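Local coordinates for minor fimbrium subunit Mfa5 (Porphyromonas gingivalis ATCC 33277, PDB 6TO1), which serves as an accessory subunit of the minor fimbriae, filamentous surface pili that mediate biofilm formation and adhesion to host cells and other oral bacteria, at residues A[474-486]-A[626-638]. Sequence-based numbering, arbitrary orientation. Where two conformers were deposited one is given.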
ATOM      1  N   ASP A 474      10.725 -37.479  -2.279  1.00 25.75           N
ATOM      2  CA  ASP A 474      11.744 -38.390  -2.825  1.00 25.27           C
ATOM      3  C   ASP A 474      11.895 -39.528  -1.815  1.00 22.31           C
ATOM      4  O   ASP A 474      12.589 -39.397  -0.797  1.00 20.34           O
ATOM      5  CB  ASP A 474      13.040 -37.623  -3.058  1.00 25.32           C
ATOM      6  CG  ASP A 474      14.174 -38.482  -3.558  1.00 26.79           C
ATOM      7  OD1 ASP A 474      14.082 -39.721  -3.527  1.00 26.32           O
ATOM      8  OD2 ASP A 474      15.178 -37.885  -3.974  1.00 30.59           O
ATOM      9  N   LEU A 475      11.177 -40.631  -2.057  1.00 23.11           N
ATOM     10  CA  LEU A 475      11.066 -41.672  -1.037  1.00 23.79           C
ATOM     11  C   LEU A 475      12.422 -42.281  -0.694  1.00 21.95           C
ATOM     12  O   LEU A 475      12.693 -42.591   0.473  1.00 21.70           O
ATOM     13  CB  LEU A 475      10.103 -42.766  -1.516  1.00 24.97           C
ATOM     14  CG  LEU A 475       8.632 -42.511  -1.189  1.00 27.77           C
ATOM     15  CD1 LEU A 475       8.111 -41.294  -1.955  1.00 29.04           C
ATOM     16  CD2 LEU A 475       7.739 -43.723  -1.476  1.00 26.91           C
ATOM     17  N   ASP A 476      13.265 -42.519  -1.700  1.00 30.42           N
ATOM     18  CA  ASP A 476      14.543 -43.173  -1.420  1.00 28.81           C
ATOM     19  C   ASP A 476      15.462 -42.254  -0.617  1.00 29.67           C
ATOM     20  O   ASP A 476      16.188 -42.711   0.271  1.00 25.94           O
ATOM     21  CB  ASP A 476      15.232 -43.578  -2.718  1.00 27.77           C
ATOM     22  CG  ASP A 476      14.555 -44.757  -3.416  1.00 32.57           C
ATOM     23  OD1 ASP A 476      13.964 -45.619  -2.739  1.00 35.52           O
ATOM     24  OD2 ASP A 476      14.631 -44.811  -4.657  1.00 49.28           O
ATOM     25  N   TYR A 477      15.452 -40.955  -0.917  1.00 23.01           N
ATOM     26  CA  TYR A 477      16.225 -40.019  -0.103  1.00 23.74           C
ATOM     27  C   TYR A 477      15.746 -40.024   1.344  1.00 23.14           C
ATOM     28  O   TYR A 477      16.554 -40.059   2.285  1.00 25.66           O
ATOM     29  CB  TYR A 477      16.144 -38.605  -0.686  1.00 25.66           C
ATOM     30  CG  TYR A 477      17.052 -37.655   0.045  1.00 22.08           C
ATOM     31  CD1 TYR A 477      18.346 -37.407  -0.409  1.00 29.59           C
ATOM     32  CD2 TYR A 477      16.634 -37.036   1.209  1.00 25.18           C
ATOM     33  CE1 TYR A 477      19.183 -36.547   0.279  1.00 30.30           C
ATOM     34  CE2 TYR A 477      17.458 -36.194   1.903  1.00 27.86           C
ATOM     35  CZ  TYR A 477      18.721 -35.941   1.430  1.00 33.82           C
ATOM     36  OH  TYR A 477      19.523 -35.092   2.144  1.00 35.84           O
ATOM     37  N   ILE A 478      14.426 -39.945   1.548  1.00 21.00           N
ATOM     38  CA  ILE A 478      13.870 -39.950   2.896  1.00 22.03           C
ATOM     39  C   ILE A 478      14.220 -41.253   3.605  1.00 23.85           C
ATOM     40  O   ILE A 478      14.582 -41.260   4.783  1.00 20.20           O
ATOM     41  CB  ILE A 478      12.346 -39.710   2.841  1.00 21.07           C
ATOM     42  CG1 ILE A 478      12.079 -38.279   2.315  1.00 25.18           C
ATOM     43  CG2 ILE A 478      11.708 -39.920   4.164  1.00 20.36           C
ATOM     44  CD1 ILE A 478      10.688 -38.028   1.926  1.00 24.69           C
ATOM     45  N   GLN A 479      14.156 -42.372   2.887  1.00 23.01           N
ATOM     46  CA  GLN A 479      14.534 -43.646   3.487  1.00 22.87           C
ATOM     47  C   GLN A 479      15.983 -43.636   3.943  1.00 21.94           C
ATOM     48  O   GLN A 479      16.302 -44.137   5.028  1.00 25.99           O
ATOM     49  CB  GLN A 479      14.316 -44.786   2.477  1.00 25.49           C
ATOM     50  CG  GLN A 479      14.564 -46.174   3.071  1.00 26.60           C
ATOM     51  CD  GLN A 479      13.465 -46.611   4.012  1.00 28.89           C
ATOM     52  OE1 GLN A 479      12.376 -46.054   4.006  1.00 25.12           O
ATOM     53  NE2 GLN A 479      13.745 -47.623   4.826  1.00 29.82           N
ATOM     54  N   ASN A 480      16.877 -43.074   3.136  1.00 23.53           N
ATOM     55  CA  ASN A 480      18.305 -43.160   3.375  1.00 23.75           C
ATOM     56  C   ASN A 480      18.853 -42.053   4.258  1.00 31.36           C
ATOM     57  O   ASN A 480      20.060 -42.049   4.531  1.00 30.85           O
ATOM     58  CB  ASN A 480      19.032 -43.153   2.035  1.00 27.20           C
ATOM     59  CG  ASN A 480      18.725 -44.382   1.210  1.00 33.11           C
ATOM     60  OD1 ASN A 480      18.368 -45.410   1.743  1.00 28.71           O
ATOM     61  ND2 ASN A 480      18.805 -44.249  -0.097  1.00 42.11           N
ATOM     62  N   ASN A 481      18.014 -41.132   4.729  1.00 23.97           N
ATOM     63  CA  ASN A 481      18.492 -40.013   5.525  1.00 27.71           C
ATOM     64  C   ASN A 481      17.557 -39.794   6.700  1.00 32.76           C
ATOM     65  O   ASN A 481      16.334 -39.803   6.533  1.00 33.29           O
ATOM     66  CB  ASN A 481      18.571 -38.741   4.679  1.00 28.65           C
ATOM     67  CG  ASN A 481      19.718 -38.775   3.699  1.00 27.70           C
ATOM     68  OD1 ASN A 481      20.836 -38.418   4.037  1.00 35.01           O
ATOM     69  ND2 ASN A 481      19.454 -39.249   2.477  1.00 23.19           N
ATOM     70  N   ASP A 482      18.138 -39.556   7.877  1.00 24.31           N
ATOM     71  CA  ASP A 482      17.354 -39.322   9.082  1.00 19.13           C
ATOM     72  C   ASP A 482      17.027 -37.833   9.184  1.00 31.19           C
ATOM     73  O   ASP A 482      17.551 -37.097  10.016  1.00 23.48           O
ATOM     74  CB  ASP A 482      18.108 -39.834  10.302  1.00 26.81           C
ATOM     75  CG  ASP A 482      18.180 -41.351  10.326  1.00 34.11           C
ATOM     76  OD1 ASP A 482      17.194 -41.993   9.917  1.00 34.94           O
ATOM     77  OD2 ASP A 482      19.222 -41.900  10.722  1.00 27.55           O
ATOM     78  N   ILE A 483      16.125 -37.407   8.304  1.00 26.21           N
ATOM     79  CA  ILE A 483      15.720 -35.993   8.247  1.00 23.51           C
ATOM     80  C   ILE A 483      15.019 -35.595   9.537  1.00 20.77           C
ATOM     81  O   ILE A 483      14.110 -36.306  10.006  1.00 21.40           O
ATOM     82  CB  ILE A 483      14.804 -35.746   7.038  1.00 26.41           C
ATOM     83  CG1 ILE A 483      15.595 -35.919   5.749  1.00 27.62           C
ATOM     84  CG2 ILE A 483      14.155 -34.350   7.152  1.00 30.64           C
ATOM     85  CD1 ILE A 483      14.692 -36.037   4.532  1.00 41.65           C
ATOM     86  N   PRO A 484      15.322 -34.433  10.112  1.00 27.10           N
ATOM     87  CA  PRO A 484      14.581 -33.993  11.297  1.00 31.65           C
ATOM     88  C   PRO A 484      13.163 -33.549  10.963  1.00 27.95           C
ATOM     89  O   PRO A 484      12.869 -33.083   9.863  1.00 29.50           O
ATOM     90  CB  PRO A 484      15.409 -32.810  11.816  1.00 33.25           C
ATOM     91  CG  PRO A 484      16.006 -32.221  10.570  1.00 43.05           C
ATOM     92  CD  PRO A 484      16.298 -33.422   9.655  1.00 32.66           C
ATOM     93  N   VAL A 485      12.287 -33.684  11.931  1.00 27.16           N
ATOM     94  CA  VAL A 485      10.925 -33.197  11.781  1.00 24.04           C
ATOM     95  C   VAL A 485      10.847 -31.774  12.321  1.00 24.84           C
ATOM     96  O   VAL A 485      11.712 -31.324  13.070  1.00 24.58           O
ATOM     97  CB  VAL A 485       9.904 -34.100  12.494  1.00 24.33           C
ATOM     98  CG1 VAL A 485       9.865 -35.477  11.830  1.00 25.56           C
ATOM     99  CG2 VAL A 485      10.215 -34.224  13.963  1.00 31.84           C
ATOM    100  N   ASN A 486       9.790 -31.070  11.951  1.00 24.73           N
ATOM    101  CA  ASN A 486       9.533 -29.716  12.442  1.00 24.57           C
ATOM    102  C   ASN A 486       8.471 -29.793  13.529  1.00 25.72           C
ATOM    103  O   ASN A 486       7.291 -30.027  13.248  1.00 28.24           O
ATOM    104  CB  ASN A 486       9.092 -28.788  11.315  1.00 26.26           C
ATOM    105  CG  ASN A 486       8.851 -27.360  11.799  1.00 28.77           C
ATOM    106  OD1 ASN A 486       8.403 -27.142  12.932  1.00 27.60           O
ATOM    107  ND2 ASN A 486       9.125 -26.378  10.928  1.00 25.73           N
ATOM    108  N   ILE A 626       8.217 -56.864   5.909  1.00 26.78           N
ATOM    109  CA  ILE A 626       8.844 -55.629   5.451  1.00 25.62           C
ATOM    110  C   ILE A 626       7.980 -54.472   5.956  1.00 23.88           C
ATOM    111  O   ILE A 626       6.759 -54.472   5.749  1.00 26.85           O
ATOM    112  CB  ILE A 626       8.977 -55.565   3.918  1.00 26.51           C
ATOM    113  CG1 ILE A 626       9.723 -56.787   3.380  1.00 24.33           C
ATOM    114  CG2 ILE A 626       9.683 -54.265   3.483  1.00 26.20           C
ATOM    115  CD1 ILE A 626      11.187 -56.831   3.683  1.00 22.07           C
ATOM    116  N   GLY A 627       8.614 -53.491   6.589  1.00 26.40           N
ATOM    117  CA  GLY A 627       7.896 -52.409   7.259  1.00 29.60           C
ATOM    118  C   GLY A 627       8.209 -51.046   6.660  1.00 22.45           C
ATOM    119  O   GLY A 627       9.341 -50.789   6.247  1.00 21.07           O
ATOM    120  N   ILE A 628       7.177 -50.200   6.597  1.00 26.11           N
ATOM    121  CA  ILE A 628       7.285 -48.845   6.064  1.00 20.68           C
ATOM    122  C   ILE A 628       6.488 -47.886   6.941  1.00 24.90           C
ATOM    123  O   ILE A 628       5.592 -48.280   7.695  1.00 26.52           O
ATOM    124  CB  ILE A 628       6.789 -48.747   4.602  1.00 24.78           C
ATOM    125  CG1 ILE A 628       5.362 -49.297   4.473  1.00 26.10           C
ATOM    126  CG2 ILE A 628       7.740 -49.473   3.672  1.00 28.19           C
ATOM    127  CD1 ILE A 628       4.809 -49.230   3.064  1.00 25.99           C
ATOM    128  N   SER A 629       6.835 -46.599   6.833  1.00 25.18           N
ATOM    129  CA  SER A 629       6.125 -45.546   7.553  1.00 22.84           C
ATOM    130  C   SER A 629       6.264 -44.251   6.761  1.00 19.36           C
ATOM    131  O   SER A 629       7.009 -44.181   5.783  1.00 22.59           O
ATOM    132  CB  SER A 629       6.687 -45.325   8.953  1.00 23.76           C
ATOM    133  OG  SER A 629       7.982 -44.709   8.859  1.00 24.56           O
ATOM    134  N   TRP A 630       5.601 -43.195   7.234  1.00 26.79           N
ATOM    135  CA  TRP A 630       5.757 -41.897   6.580  1.00 25.28           C
ATOM    136  C   TRP A 630       7.168 -41.345   6.707  1.00 21.19           C
ATOM    137  O   TRP A 630       7.587 -40.560   5.846  1.00 22.46           O
ATOM    138  CB  TRP A 630       4.735 -40.905   7.123  1.00 26.82           C
ATOM    139  CG  TRP A 630       4.918 -40.406   8.498  1.00 24.76           C
ATOM    140  CD1 TRP A 630       4.302 -40.858   9.622  1.00 32.24           C
ATOM    141  CD2 TRP A 630       5.707 -39.281   8.894  1.00 24.77           C
ATOM    142  NE1 TRP A 630       4.675 -40.103  10.707  1.00 26.12           N
ATOM    143  CE2 TRP A 630       5.548 -39.134  10.285  1.00 28.97           C
ATOM    144  CE3 TRP A 630       6.555 -38.398   8.206  1.00 23.01           C
ATOM    145  CZ2 TRP A 630       6.193 -38.132  11.009  1.00 30.05           C
ATOM    146  CZ3 TRP A 630       7.199 -37.396   8.930  1.00 22.68           C
ATOM    147  CH2 TRP A 630       7.011 -37.276  10.318  1.00 26.36           C
ATOM    148  N   LYS A 631       7.924 -41.761   7.718  0.53 22.22           N
ATOM    149  CA  LYS A 631       9.311 -41.333   7.835  0.53 24.69           C
ATOM    150  C   LYS A 631      10.287 -42.255   7.117  0.53 22.59           C
ATOM    151  O   LYS A 631      11.396 -41.829   6.779  0.53 21.52           O
ATOM    152  CB  LYS A 631       9.716 -41.236   9.308  0.53 24.78           C
ATOM    153  CG  LYS A 631       8.850 -40.297  10.131  0.53 27.10           C
ATOM    154  CD  LYS A 631       9.309 -40.256  11.588  0.53 20.24           C
ATOM    155  CE  LYS A 631      10.270 -39.101  11.852  0.53 24.08           C
ATOM    156  NZ  LYS A 631      11.495 -39.176  11.028  0.53 31.20           N
ATOM    157  N   LYS A 632       9.917 -43.510   6.891  1.00 21.87           N
ATOM    158  CA  LYS A 632      10.788 -44.480   6.228  1.00 23.26           C
ATOM    159  C   LYS A 632       9.908 -45.214   5.226  1.00 25.93           C
ATOM    160  O   LYS A 632       9.409 -46.312   5.495  1.00 26.97           O
ATOM    161  CB  LYS A 632      11.421 -45.428   7.250  1.00 26.60           C
ATOM    162  CG  LYS A 632      12.409 -44.735   8.189  1.00 26.06           C
ATOM    163  CD  LYS A 632      13.589 -44.123   7.427  1.00 26.90           C
ATOM    164  CE  LYS A 632      14.548 -43.380   8.388  1.00 25.01           C
ATOM    165  NZ  LYS A 632      15.585 -42.645   7.599  1.00 34.87           N
ATOM    166  N   PRO A 633       9.672 -44.614   4.059  1.00 22.29           N
ATOM    167  CA  PRO A 633       8.560 -45.055   3.205  1.00 22.15           C
ATOM    168  C   PRO A 633       8.932 -46.008   2.086  1.00 20.34           C
ATOM    169  O   PRO A 633       8.055 -46.306   1.271  1.00 26.60           O
ATOM    170  CB  PRO A 633       8.088 -43.720   2.615  1.00 21.60           C
ATOM    171  CG  PRO A 633       9.406 -43.020   2.343  1.00 22.36           C
ATOM    172  CD  PRO A 633      10.210 -43.305   3.620  1.00 22.30           C
ATOM    173  N   ALA A 634      10.188 -46.452   2.008  1.00 24.34           N
ATOM    174  CA  ALA A 634      10.668 -47.287   0.905  1.00 21.50           C
ATOM    175  C   ALA A 634      11.316 -48.543   1.486  1.00 22.03           C
ATOM    176  O   ALA A 634      12.502 -48.551   1.834  1.00 22.46           O
ATOM    177  CB  ALA A 634      11.654 -46.514   0.018  1.00 22.23           C
ATOM    178  N   GLY A 635      10.524 -49.590   1.638  1.00 24.66           N
ATOM    179  CA  GLY A 635      11.068 -50.858   2.064  1.00 28.38           C
ATOM    180  C   GLY A 635      11.724 -51.623   0.925  1.00 19.40           C
ATOM    181  O   GLY A 635      11.457 -51.406  -0.266  1.00 24.17           O
ATOM    182  N   ASN A 636      12.619 -52.546   1.295  1.00 22.73           N
ATOM    183  CA  ASN A 636      13.365 -53.318   0.307  1.00 22.62           C
ATOM    184  C   ASN A 636      13.477 -54.749   0.807  1.00 24.61           C
ATOM    185  O   ASN A 636      14.009 -54.980   1.895  1.00 22.23           O
ATOM    186  CB  ASN A 636      14.771 -52.748   0.057  1.00 22.08           C
ATOM    187  CG  ASN A 636      14.750 -51.448  -0.721  1.00 26.79           C
ATOM    188  OD1 ASN A 636      14.712 -51.437  -1.960  1.00 24.69           O
ATOM    189  ND2 ASN A 636      14.754 -50.339   0.005  1.00 31.01           N
ATOM    190  N   ALA A 637      12.959 -55.688   0.030  1.00 23.41           N
ATOM    191  CA  ALA A 637      13.158 -57.113   0.275  1.00 23.84           C
ATOM    192  C   ALA A 637      14.250 -57.617  -0.648  1.00 24.16           C
ATOM    193  O   ALA A 637      14.289 -57.260  -1.838  1.00 23.04           O
ATOM    194  CB  ALA A 637      11.880 -57.904   0.028  1.00 22.93           C
ATOM    195  N   TYR A 638      15.141 -58.441  -0.091  1.00 23.17           N
ATOM    196  CA  TYR A 638      16.225 -59.072  -0.837  1.00 16.35           C
ATOM    197  C   TYR A 638      15.988 -60.581  -0.809  1.00 17.74           C
ATOM    198  O   TYR A 638      16.244 -61.237   0.199  1.00 23.55           O
ATOM    199  CB  TYR A 638      17.573 -58.715  -0.254  1.00 21.57           C
ATOM    200  CG  TYR A 638      17.902 -57.276  -0.584  1.00 22.44           C
ATOM    201  CD1 TYR A 638      18.479 -56.955  -1.793  1.00 25.76           C
ATOM    202  CD2 TYR A 638      17.577 -56.248   0.290  1.00 27.37           C
ATOM    203  CE1 TYR A 638      18.770 -55.650  -2.135  1.00 33.52           C
ATOM    204  CE2 TYR A 638      17.876 -54.929  -0.041  1.00 25.36           C
ATOM    205  CZ  TYR A 638      18.474 -54.650  -1.269  1.00 31.38           C
ATOM    206  OH  TYR A 638      18.778 -53.356  -1.668  1.00 41.22           O
TER
HETATM  207  O   HOH W   1      14.892 -47.564  -0.740  1.00 33.82           O
HETATM  208  O   HOH W   2      13.567 -40.347   7.105  1.00 25.18           O
HETATM  209  O   HOH W   3      11.163 -48.640   6.049  1.00 29.72           O
HETATM  210  O   HOH W   4      14.401 -40.812  11.381  1.00 40.72           O
HETATM  211  O   HOH W   5      13.460 -37.132  12.430  1.00 39.77           O
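Leu475, Ile478 and Gln479 of the short helix 475-480 pack on Lys632, Pro633 and Ala634, in a mixed polar and apolar contact between a helix and the loop joining strands 624-628 and 634-643. Helix and strand 634-638 run nearly at right angles, 81° apart, their axes 8.6 Å from each other at closest approach. On the apolar side the Pro633 ring touches two helix side chains: its CG meets Leu475 CG at 3.7 Å, and its CD meets Ile478 CG2. Leu475 and Ala634 also touch Val532 of strand 530-539. With CG anti to the backbone N (chi1 -175°) and a bend at chi2, the Gln479 side chain reaches the strand, where Ala634 N donates to OE1 at 3.0 Å, although the placing of OE1 is less certain. Its NE2 donates a hydrogen bond to a water that in turn donates to Gly627 O and Lys632 O. Lys632, bent at chi2, carries its ammonium to where the helix passes into the following loop. NZ bonds to Gln479 O at 3.1 Å from above the carbonyl plane, more weakly to Ile478 O and Asn481 O, and forms a salt bridge with Asp482 OD1 at 2.9 Å on the anti side of the carboxylate. Beyond the helix, Val485 CG1 sits at the edge of the Trp630 ring, 3.7 Å from CH2, and against Lys631 CE; Phe498 meets Trp630 edge-to-face. Ser629 OG accepts from Lys632 N, an ST motif within the strand-connecting loop across which the helix lies.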